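PDB 6L6J: Oxidored_FMN domain-containing protein from [Pseudomonas] geniculata N1, which probably acts as an amine oxidase on 6-hydroxypseudooxynicotine, using bound FMN and a [4Fe-4S] cluster for the redox chemistry. Local coordinates for residues A[261-266]-A[563-568]; A[26-31]-A[222-227]. One frame throughout, in Å; residues are numbered along the deposited sequence.

Contact 1: A[261-266]-A[563-568]. With FMN (flavin mononucleotide), chain B.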
ATOM      1  N   SER A 261      15.663   0.712  -6.135  1.00 44.61           N
ATOM      2  CA  SER A 261      15.317  -0.649  -6.628  1.00 46.92           C
ATOM      3  C   SER A 261      14.917  -1.568  -5.464  1.00 46.49           C
ATOM      4  O   SER A 261      15.496  -1.495  -4.325  1.00 43.11           O
ATOM      5  CB  SER A 261      16.388  -1.312  -7.455  1.00 53.32           C
ATOM      6  OG  SER A 261      15.878  -2.514  -8.047  1.00 49.65           O
ATOM      7  N   ASP A 262      13.968  -2.426  -5.831  1.00 43.72           N
ATOM      8  CA  ASP A 262      13.148  -3.355  -5.019  1.00 41.72           C
ATOM      9  C   ASP A 262      11.983  -2.595  -4.368  1.00 38.36           C
ATOM     10  O   ASP A 262      12.214  -1.588  -3.684  1.00 38.16           O
ATOM     11  CB  ASP A 262      13.969  -4.193  -4.051  1.00 44.74           C
ATOM     12  CG  ASP A 262      13.270  -5.508  -3.714  1.00 44.31           C
ATOM     13  OD1 ASP A 262      12.967  -6.278  -4.655  1.00 42.77           O
ATOM     14  OD2 ASP A 262      12.988  -5.733  -2.516  1.00 49.59           O
ATOM     15  N   TRP A 263      10.773  -3.107  -4.618  1.00 35.73           N
ATOM     16  CA  TRP A 263       9.480  -2.522  -4.206  1.00 32.98           C
ATOM     17  C   TRP A 263       9.456  -2.306  -2.686  1.00 30.91           C
ATOM     18  O   TRP A 263       8.885  -1.297  -2.256  1.00 32.43           O
ATOM     19  CB  TRP A 263       8.358  -3.428  -4.723  1.00 32.89           C
ATOM     20  CG  TRP A 263       7.008  -2.778  -4.817  1.00 34.95           C
ATOM     21  CD1 TRP A 263       6.678  -1.481  -4.534  1.00 36.11           C
ATOM     22  CD2 TRP A 263       5.786  -3.418  -5.228  1.00 35.19           C
ATOM     23  NE1 TRP A 263       5.334  -1.280  -4.712  1.00 38.04           N
ATOM     24  CE2 TRP A 263       4.760  -2.454  -5.122  1.00 35.29           C
ATOM     25  CE3 TRP A 263       5.458  -4.711  -5.660  1.00 35.92           C
ATOM     26  CZ2 TRP A 263       3.439  -2.745  -5.447  1.00 38.62           C
ATOM     27  CZ3 TRP A 263       4.141  -4.997  -5.982  1.00 36.39           C
ATOM     28  CH2 TRP A 263       3.147  -4.026  -5.870  1.00 37.19           C
ATOM     29  N   ALA A 264      10.073  -3.199  -1.913  1.00 30.10           N
ATOM     30  CA  ALA A 264      10.023  -3.235  -0.433  1.00 29.01           C
ATOM     31  C   ALA A 264      10.777  -2.031   0.133  1.00 29.82           C
ATOM     32  O   ALA A 264      10.475  -1.635   1.291  1.00 28.31           O
ATOM     33  CB  ALA A 264      10.602  -4.535   0.080  1.00 27.14           C
ATOM     34  N   TRP A 265      11.718  -1.496  -0.663  1.00 30.31           N
ATOM     35  CA  TRP A 265      12.517  -0.279  -0.358  1.00 31.70           C
ATOM     36  C   TRP A 265      11.924   0.979  -1.028  1.00 31.54           C
ATOM     37  O   TRP A 265      12.152   2.102  -0.523  1.00 37.13           O
ATOM     38  CB  TRP A 265      13.965  -0.532  -0.778  1.00 33.27           C
ATOM     39  CG  TRP A 265      14.576  -1.743  -0.155  1.00 33.25           C
ATOM     40  CD1 TRP A 265      14.630  -3.006  -0.675  1.00 33.45           C
ATOM     41  CD2 TRP A 265      15.243  -1.803   1.116  1.00 33.04           C
ATOM     42  NE1 TRP A 265      15.278  -3.853   0.186  1.00 34.57           N
ATOM     43  CE2 TRP A 265      15.676  -3.136   1.291  1.00 34.61           C
ATOM     44  CE3 TRP A 265      15.501  -0.871   2.121  1.00 33.55           C
ATOM     45  CZ2 TRP A 265      16.366  -3.547   2.430  1.00 35.06           C
ATOM     46  CZ3 TRP A 265      16.173  -1.284   3.250  1.00 37.67           C
ATOM     47  CH2 TRP A 265      16.612  -2.601   3.396  1.00 34.96           C
ATOM     48  N   ASP A 266      11.185   0.814  -2.121  1.00 31.46           N
ATOM     49  CA  ASP A 266      10.524   1.919  -2.872  1.00 32.48           C
ATOM     50  C   ASP A 266       9.213   2.327  -2.171  1.00 29.17           C
ATOM     51  O   ASP A 266       9.039   3.502  -1.854  1.00 27.25           O
ATOM     52  CB  ASP A 266      10.283   1.515  -4.338  1.00 32.50           C
ATOM     53  CG  ASP A 266       9.837   2.678  -5.231  1.00 31.25           C
ATOM     54  OD1 ASP A 266      10.279   3.809  -4.968  1.00 27.20           O
ATOM     55  OD2 ASP A 266       9.064   2.433  -6.190  1.00 29.18           O
ATOM     56  N   ASN A 563       3.312  -9.549   1.378  1.00 22.86           N
ATOM     57  CA  ASN A 563       2.303  -8.797   0.588  1.00 22.19           C
ATOM     58  C   ASN A 563       2.341  -7.298   0.931  1.00 23.74           C
ATOM     59  O   ASN A 563       2.090  -6.491   0.036  1.00 22.80           O
ATOM     60  CB  ASN A 563       0.901  -9.377   0.772  1.00 20.48           C
ATOM     61  CG  ASN A 563       0.761 -10.778   0.219  1.00 21.58           C
ATOM     62  OD1 ASN A 563       1.462 -11.158  -0.726  1.00 21.93           O
ATOM     63  ND2 ASN A 563      -0.161 -11.547   0.789  1.00 20.54           N
ATOM     64  N   THR A 564       2.626  -6.929   2.179  1.00 24.29           N
ATOM     65  CA  THR A 564       2.777  -5.519   2.601  1.00 23.83           C
ATOM     66  C   THR A 564       4.222  -5.075   2.333  1.00 26.20           C
ATOM     67  O   THR A 564       4.535  -3.910   2.616  1.00 26.73           O
ATOM     68  CB  THR A 564       2.411  -5.369   4.079  1.00 25.12           C
ATOM     69  OG1 THR A 564       3.391  -6.117   4.792  1.00 22.74           O
ATOM     70  CG2 THR A 564       1.015  -5.861   4.420  1.00 23.61           C
ATOM     71  N   LEU A 565       5.067  -5.974   1.809  1.00 25.93           N
ATOM     72  CA  LEU A 565       6.497  -5.737   1.510  1.00 24.81           C
ATOM     73  C   LEU A 565       7.211  -5.325   2.792  1.00 25.02           C
ATOM     74  O   LEU A 565       8.016  -4.382   2.740  1.00 27.39           O
ATOM     75  CB  LEU A 565       6.627  -4.646   0.454  1.00 25.39           C
ATOM     76  CG  LEU A 565       5.836  -4.869  -0.827  1.00 26.47           C
ATOM     77  CD1 LEU A 565       5.834  -3.589  -1.668  1.00 25.49           C
ATOM     78  CD2 LEU A 565       6.390  -6.037  -1.609  1.00 26.35           C
ATOM     79  N   GLU A 566       6.916  -5.997   3.902  1.00 25.34           N
ATOM     80  CA  GLU A 566       7.554  -5.739   5.221  1.00 25.86           C
ATOM     81  C   GLU A 566       8.364  -6.951   5.686  1.00 26.42           C
ATOM     82  O   GLU A 566       9.115  -6.797   6.660  1.00 27.13           O
ATOM     83  CB  GLU A 566       6.508  -5.358   6.267  1.00 25.05           C
ATOM     84  CG  GLU A 566       5.810  -4.046   5.964  1.00 25.99           C
ATOM     85  CD  GLU A 566       4.732  -3.686   6.981  1.00 28.77           C
ATOM     86  OE1 GLU A 566       3.743  -4.459   7.111  1.00 30.25           O
ATOM     87  OE2 GLU A 566       4.887  -2.657   7.677  1.00 27.48           O
ATOM     88  N   MET A 567       8.248  -8.115   5.038  1.00 29.29           N
ATOM     89  CA  MET A 567       8.899  -9.352   5.563  1.00 30.65           C
ATOM     90  C   MET A 567      10.395  -9.086   5.751  1.00 30.08           C
ATOM     91  O   MET A 567      10.884  -9.271   6.876  1.00 30.18           O
ATOM     92  CB  MET A 567       8.719 -10.583   4.668  1.00 29.87           C
ATOM     93  CG  MET A 567       8.809 -11.872   5.497  1.00 30.25           C
ATOM     94  SD  MET A 567       8.941 -13.429   4.586  1.00 27.80           S
ATOM     95  CE  MET A 567       7.517 -13.270   3.509  1.00 30.28           C
ATOM     96  N   VAL A 568      11.073  -8.618   4.701  1.00 27.57           N
ATOM     97  CA  VAL A 568      12.552  -8.436   4.709  1.00 25.71           C
ATOM     98  C   VAL A 568      12.945  -7.436   5.809  1.00 25.13           C
ATOM     99  O   VAL A 568      14.024  -7.575   6.366  1.00 25.04           O
ATOM    100  CB  VAL A 568      13.051  -8.007   3.318  1.00 25.99           C
ATOM    101  CG1 VAL A 568      12.480  -6.648   2.917  1.00 27.83           C
ATOM    102  CG2 VAL A 568      14.570  -7.998   3.224  1.00 24.89           C
TER
HETATM  103  N1  FMN B 701       5.902   1.418  -9.475  1.00 30.60           N
HETATM  104  C2  FMN B 701       6.067   1.110 -10.802  1.00 31.69           C
HETATM  105  O2  FMN B 701       7.065   1.563 -11.372  1.00 34.56           O
HETATM  106  N3  FMN B 701       5.210   0.386 -11.532  1.00 29.69           N
HETATM  107  C4  FMN B 701       4.088  -0.110 -10.983  1.00 28.54           C
HETATM  108  O4  FMN B 701       3.304  -0.779 -11.654  1.00 23.32           O
HETATM  109  C4A FMN B 701       3.830   0.144  -9.538  1.00 29.52           C
HETATM  110  N5  FMN B 701       2.722  -0.333  -8.923  1.00 29.28           N
HETATM  111  C5A FMN B 701       2.495  -0.009  -7.629  1.00 30.51           C
HETATM  112  C6  FMN B 701       1.321  -0.432  -7.012  1.00 28.75           C
HETATM  113  C7  FMN B 701       1.089  -0.079  -5.698  1.00 27.65           C
HETATM  114  C7M FMN B 701      -0.133  -0.591  -5.039  1.00 29.78           C
HETATM  115  C8  FMN B 701       2.041   0.759  -4.959  1.00 28.42           C
HETATM  116  C8M FMN B 701       1.825   1.122  -3.519  1.00 33.08           C
HETATM  117  C9  FMN B 701       3.199   1.187  -5.551  1.00 27.87           C
HETATM  118  C9A FMN B 701       3.471   0.851  -6.869  1.00 28.46           C
HETATM  119  N10 FMN B 701       4.629   1.319  -7.508  1.00 28.02           N
HETATM  120  C10 FMN B 701       4.818   0.978  -8.825  1.00 27.22           C
HETATM  121  C1' FMN B 701       5.642   2.179  -6.818  1.00 29.24           C
HETATM  122  C2' FMN B 701       5.187   3.626  -6.794  1.00 26.33           C
HETATM  123  O2' FMN B 701       5.198   4.084  -8.135  1.00 25.77           O
HETATM  124  C3' FMN B 701       6.083   4.507  -5.976  1.00 27.04           C
HETATM  125  O3' FMN B 701       7.371   4.552  -6.592  1.00 29.14           O
HETATM  126  C4' FMN B 701       6.235   4.071  -4.520  1.00 26.57           C
HETATM  127  O4' FMN B 701       4.948   3.694  -3.974  1.00 27.59           O
HETATM  128  C5' FMN B 701       6.893   5.159  -3.683  1.00 22.79           C
HETATM  129  O5' FMN B 701       6.057   6.303  -3.706  1.00 24.04           O
HETATM  130  P   FMN B 701       4.980   6.560  -2.524  1.00 25.80           P
HETATM  131  O1P FMN B 701       5.789   6.742  -1.260  1.00 23.09           O
HETATM  132  O2P FMN B 701       4.280   7.794  -3.001  1.00 26.19           O
HETATM  133  O3P FMN B 701       4.098   5.326  -2.509  1.00 25.32           O
HETATM  134  O   HOH W   1       8.207  -1.597   3.172  1.00 37.61           O
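Trp-263 and Leu-565 meet because of two first torsions. The indole swings out with CG opposite the backbone N (chi1 -160°). Leu-565 holds CG opposite its carbonyl carbon (chi1 -54°), and its chain then runs on extended, carrying CD1 to the ring. This methyl sits over one face of the indole, 3.5 Å from the centroid of the five-membered ring and 11° off its normal. That is a CH-pi contact, with the two side chains crossing at about a right angle. The indole turns its edge, not a face, to the flavin: NE1 of Trp-263 lies 3.4 Å from FMN C9, and CZ2 lies 3.5 Å from FMN C6. Beside it, Ala-264 CB packs 4.0 Å from Leu-565 CB, and Val-568 CG1 also approaches Ala-264 CB. A water lies within hydrogen-bonding distance of both backbones, 2.9 Å from Ala-264 O and 2.8 Å from Leu-565 O; it probably cannot serve every acceptor around it at once. His-569 also bonds to Ala-264 O.

Leu-565 has positive phi and lies in the turn between helices 561-564 and 567-577. Thr-564 OG1 donates to Glu-566 OE1 across this turn, and Glu-566 OE2 forms a salt bridge with Arg-271. Met-355 of helix 349-355 touches both Trp-263 and Leu-565.

The short helix 263-266 follows strand 255-261 of the TIM-type barrel. The contact joins it to the OYE-like second alpha/beta region at the FMN site. Asp-266 OD2 takes a hydrogen bond from FMN O3' (2.7 Å), and His-173 bonds to the same oxygen. Side-chain packing between the segments is apolar, so the fit depends on shape; polar holding of the ribityl chain falls to Asp-266.

Contact 2: A[26-31]-A[222-227]. With FMN (flavin mononucleotide), chain B.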
ATOM      1  N   VAL A  26       1.385  11.930 -10.376  1.00 25.93           N
ATOM      2  CA  VAL A  26       1.019  10.565  -9.906  1.00 26.37           C
ATOM      3  C   VAL A  26       1.875   9.573 -10.684  1.00 25.92           C
ATOM      4  O   VAL A  26       1.672   9.437 -11.915  1.00 28.18           O
ATOM      5  CB  VAL A  26      -0.483  10.271 -10.047  1.00 25.54           C
ATOM      6  CG1 VAL A  26      -0.803   8.847  -9.602  1.00 25.45           C
ATOM      7  CG2 VAL A  26      -1.316  11.288  -9.283  1.00 24.75           C
ATOM      8  N   VAL A  27       2.792   8.920  -9.979  1.00 23.94           N
ATOM      9  CA  VAL A  27       3.799   7.997 -10.572  1.00 23.65           C
ATOM     10  C   VAL A  27       3.095   6.683 -10.889  1.00 24.00           C
ATOM     11  O   VAL A  27       2.039   6.396 -10.331  1.00 25.27           O
ATOM     12  CB  VAL A  27       5.011   7.809  -9.648  1.00 24.12           C
ATOM     13  CG1 VAL A  27       5.918   9.022  -9.704  1.00 25.69           C
ATOM     14  CG2 VAL A  27       4.607   7.509  -8.204  1.00 24.19           C
ATOM     15  N   PRO A  28       3.630   5.876 -11.829  1.00 24.38           N
ATOM     16  CA  PRO A  28       3.007   4.612 -12.200  1.00 23.38           C
ATOM     17  C   PRO A  28       2.832   3.751 -10.945  1.00 22.41           C
ATOM     18  O   PRO A  28       3.790   3.569 -10.225  1.00 21.43           O
ATOM     19  CB  PRO A  28       3.984   3.920 -13.169  1.00 23.93           C
ATOM     20  CG  PRO A  28       4.985   4.975 -13.563  1.00 25.66           C
ATOM     21  CD  PRO A  28       4.877   6.127 -12.571  1.00 26.29           C
ATOM     22  N   HIS A  29       1.615   3.279 -10.706  1.00 21.21           N
ATOM     23  CA  HIS A  29       1.306   2.329  -9.615  1.00 22.00           C
ATOM     24  C   HIS A  29       0.133   1.448 -10.052  1.00 23.86           C
ATOM     25  O   HIS A  29      -0.938   2.031 -10.460  1.00 23.70           O
ATOM     26  CB  HIS A  29       1.088   3.077  -8.293  1.00 22.96           C
ATOM     27  CG  HIS A  29      -0.318   3.501  -8.052  1.00 22.80           C
ATOM     28  ND1 HIS A  29      -1.304   2.588  -7.769  1.00 22.67           N
ATOM     29  CD2 HIS A  29      -0.890   4.723  -8.025  1.00 23.65           C
ATOM     30  CE1 HIS A  29      -2.444   3.225  -7.596  1.00 25.27           C
ATOM     31  NE2 HIS A  29      -2.216   4.548  -7.722  1.00 24.09           N
ATOM     32  N   ALA A  30       0.345   0.124 -10.015  1.00 22.28           N
ATOM     33  CA  ALA A  30      -0.623  -0.916 -10.427  1.00 22.97           C
ATOM     34  C   ALA A  30      -1.869  -0.805  -9.564  1.00 24.81           C
ATOM     35  O   ALA A  30      -1.742  -0.477  -8.378  1.00 26.52           O
ATOM     36  CB  ALA A  30      -0.024  -2.293 -10.312  1.00 23.34           C
ATOM     37  N   THR A  31      -3.024  -1.082 -10.161  1.00 26.85           N
ATOM     38  CA  THR A  31      -4.340  -1.091  -9.469  1.00 27.29           C
ATOM     39  C   THR A  31      -4.938  -2.502  -9.462  1.00 26.57           C
ATOM     40  O   THR A  31      -5.992  -2.670  -8.802  1.00 26.08           O
ATOM     41  CB  THR A  31      -5.285  -0.078 -10.130  1.00 25.54           C
ATOM     42  OG1 THR A  31      -5.108  -0.228 -11.538  1.00 25.77           O
ATOM     43  CG2 THR A  31      -5.015   1.342  -9.682  1.00 23.06           C
ATOM     44  N   ALA A 222       9.766   9.751 -20.858  1.00 27.38           N
ATOM     45  CA  ALA A 222      10.224   9.675 -19.450  1.00 27.93           C
ATOM     46  C   ALA A 222      11.112   8.439 -19.255  1.00 27.21           C
ATOM     47  O   ALA A 222      10.929   7.454 -19.948  1.00 28.42           O
ATOM     48  CB  ALA A 222       9.032   9.659 -18.525  1.00 28.58           C
ATOM     49  N   VAL A 223      12.066   8.492 -18.339  1.00 29.54           N
ATOM     50  CA  VAL A 223      12.752   7.262 -17.855  1.00 30.21           C
ATOM     51  C   VAL A 223      12.391   7.106 -16.387  1.00 30.96           C
ATOM     52  O   VAL A 223      12.670   8.050 -15.611  1.00 31.94           O
ATOM     53  CB  VAL A 223      14.277   7.302 -18.060  1.00 31.74           C
ATOM     54  CG1 VAL A 223      14.919   5.978 -17.691  1.00 32.08           C
ATOM     55  CG2 VAL A 223      14.627   7.646 -19.496  1.00 35.81           C
ATOM     56  N   ARG A 224      11.778   5.977 -16.022  1.00 30.00           N
ATOM     57  CA  ARG A 224      11.743   5.566 -14.603  1.00 29.85           C
ATOM     58  C   ARG A 224      13.026   4.768 -14.368  1.00 32.66           C
ATOM     59  O   ARG A 224      13.296   3.838 -15.159  1.00 32.56           O
ATOM     60  CB  ARG A 224      10.460   4.812 -14.267  1.00 27.81           C
ATOM     61  CG  ARG A 224      10.339   4.513 -12.783  1.00 28.76           C
ATOM     62  CD  ARG A 224       9.634   5.546 -11.927  1.00 26.58           C
ATOM     63  NE  ARG A 224       8.606   4.902 -11.126  1.00 26.41           N
ATOM     64  CZ  ARG A 224       8.208   5.262  -9.917  1.00 26.78           C
ATOM     65  NH1 ARG A 224       8.746   6.287  -9.290  1.00 27.29           N
ATOM     66  NH2 ARG A 224       7.268   4.558  -9.315  1.00 28.80           N
ATOM     67  N   PHE A 225      13.841   5.178 -13.393  1.00 34.35           N
ATOM     68  CA  PHE A 225      15.164   4.542 -13.149  1.00 34.13           C
ATOM     69  C   PHE A 225      15.392   4.378 -11.646  1.00 32.85           C
ATOM     70  O   PHE A 225      15.317   5.373 -10.912  1.00 30.96           O
ATOM     71  CB  PHE A 225      16.288   5.316 -13.845  1.00 34.60           C
ATOM     72  CG  PHE A 225      17.667   4.754 -13.607  1.00 34.44           C
ATOM     73  CD1 PHE A 225      17.970   3.452 -13.977  1.00 35.11           C
ATOM     74  CD2 PHE A 225      18.663   5.517 -13.023  1.00 33.87           C
ATOM     75  CE1 PHE A 225      19.225   2.913 -13.744  1.00 33.94           C
ATOM     76  CE2 PHE A 225      19.923   4.980 -12.800  1.00 36.30           C
ATOM     77  CZ  PHE A 225      20.200   3.674 -13.153  1.00 34.58           C
ATOM     78  N   ALA A 226      15.608   3.124 -11.238  1.00 33.98           N
ATOM     79  CA  ALA A 226      16.168   2.740  -9.928  1.00 37.76           C
ATOM     80  C   ALA A 226      17.655   3.123  -9.909  1.00 37.84           C
ATOM     81  O   ALA A 226      18.444   2.516 -10.693  1.00 34.30           O
ATOM     82  CB  ALA A 226      15.955   1.267  -9.679  1.00 38.93           C
ATOM     83  N   VAL A 227      18.003   4.115  -9.079  1.00 37.69           N
ATOM     84  CA  VAL A 227      19.388   4.657  -8.975  1.00 41.58           C
ATOM     85  C   VAL A 227      20.187   3.710  -8.084  1.00 42.36           C
ATOM     86  O   VAL A 227      21.330   3.386  -8.466  1.00 41.25           O
ATOM     87  CB  VAL A 227      19.442   6.115  -8.472  1.00 43.23           C
ATOM     88  CG1 VAL A 227      18.909   7.075  -9.517  1.00 42.54           C
ATOM     89  CG2 VAL A 227      18.733   6.328  -7.143  1.00 43.08           C
TER
HETATM   90  N1  FMN B 701       5.902   1.418  -9.475  1.00 30.60           N
HETATM   91  C2  FMN B 701       6.067   1.110 -10.802  1.00 31.69           C
HETATM   92  O2  FMN B 701       7.065   1.563 -11.372  1.00 34.56           O
HETATM   93  N3  FMN B 701       5.210   0.386 -11.532  1.00 29.69           N
HETATM   94  C4  FMN B 701       4.088  -0.110 -10.983  1.00 28.54           C
HETATM   95  O4  FMN B 701       3.304  -0.779 -11.654  1.00 23.32           O
HETATM   96  C4A FMN B 701       3.830   0.144  -9.538  1.00 29.52           C
HETATM   97  N5  FMN B 701       2.722  -0.333  -8.923  1.00 29.28           N
HETATM   98  C5A FMN B 701       2.495  -0.009  -7.629  1.00 30.51           C
HETATM   99  C6  FMN B 701       1.321  -0.432  -7.012  1.00 28.75           C
HETATM  100  C7  FMN B 701       1.089  -0.079  -5.698  1.00 27.65           C
HETATM  101  C7M FMN B 701      -0.133  -0.591  -5.039  1.00 29.78           C
HETATM  102  C8  FMN B 701       2.041   0.759  -4.959  1.00 28.42           C
HETATM  103  C8M FMN B 701       1.825   1.122  -3.519  1.00 33.08           C
HETATM  104  C9  FMN B 701       3.199   1.187  -5.551  1.00 27.87           C
HETATM  105  C9A FMN B 701       3.471   0.851  -6.869  1.00 28.46           C
HETATM  106  N10 FMN B 701       4.629   1.319  -7.508  1.00 28.02           N
HETATM  107  C10 FMN B 701       4.818   0.978  -8.825  1.00 27.22           C
HETATM  108  C1' FMN B 701       5.642   2.179  -6.818  1.00 29.24           C
HETATM  109  C2' FMN B 701       5.187   3.626  -6.794  1.00 26.33           C
HETATM  110  O2' FMN B 701       5.198   4.084  -8.135  1.00 25.77           O
HETATM  111  C3' FMN B 701       6.083   4.507  -5.976  1.00 27.04           C
HETATM  112  O3' FMN B 701       7.371   4.552  -6.592  1.00 29.14           O
HETATM  113  C4' FMN B 701       6.235   4.071  -4.520  1.00 26.57           C
HETATM  114  O4' FMN B 701       4.948   3.694  -3.974  1.00 27.59           O
HETATM  115  C5' FMN B 701       6.893   5.159  -3.683  1.00 22.79           C
HETATM  116  O5' FMN B 701       6.057   6.303  -3.706  1.00 24.04           O
HETATM  117  P   FMN B 701       4.980   6.560  -2.524  1.00 25.80           P
HETATM  118  O1P FMN B 701       5.789   6.742  -1.260  1.00 23.09           O
HETATM  119  O2P FMN B 701       4.280   7.794  -3.001  1.00 26.19           O
HETATM  120  O3P FMN B 701       4.098   5.326  -2.509  1.00 25.32           O
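Arg-224 reaches from barrel strand 220-229 toward Val-27 and Pro-28, and its side chain can be followed outward. CB leaves the strand in the direction of segment 26-31. CG is placed opposite the backbone N (chi1 -174°), and the chain then bends at chi2 and chi3. The side chain as a whole also touches Tyr-168 and Tyr-170 of one neighbouring strand and Asn-259 of the other. NE comes 4.2 Å from Pro-28 CD, and has a long, weak ion pair with Glu-103. At CZ the guanidinium spreads out, with Pro-28 CD and Val-27 CB over one face. NH1 meets Val-27 CG1 at 4.0 Å and forms a salt bridge with Asp-257. NH2 is the end that works on the cofactor. It donates to FMN O3' (2.7 Å, 141° at the hydrogen) and makes a weak bond of 3.4 Å to FMN N1.

Segment 26-31, which runs out of the first barrel strand, meets the same ligand. Its backbone carbonyl Pro-28 O takes a hydrogen bond from FMN O2' (2.6 Å). Two CB atoms pack on the isoalloxazine: His-29 CB lies 3.5 Å from FMN C5A, and Ala-30 CB is 3.6 Å from FMN N5. His-29 ND1 donates to Ala-30 O of the next residue, meeting it well out of the carbonyl plane, at 3.2 Å.

The segments bury only 125 Å² against each other, and both also touch FMN. Asp-257 probably helps fix the rotation of the guanidinium. A positive group beside N1 would be expected to stabilise negative charge on the reduced flavin.

In the fold
Both contacts close around one FMN, bound at the barrel of parallel strands. Contact 2 is fully buried and belongs to the barrel alone, joining the loop after its first strand to its fifth strand. Contact 1 is only partly buried and joins the short helix after the sixth strand to the second alpha/beta region. Their chemistry follows their place. In contact 2 a guanidinium lies against aliphatic groups, and its polar bonds go to FMN and Asp-257. Contact 1 is mostly apolar, with an indole edge against the flavin's benzene ring. They meet at FMN O3', which donates to Asp-266 and accepts from Arg-224. Adjacent strands also bring Ser-261 against Ala-226.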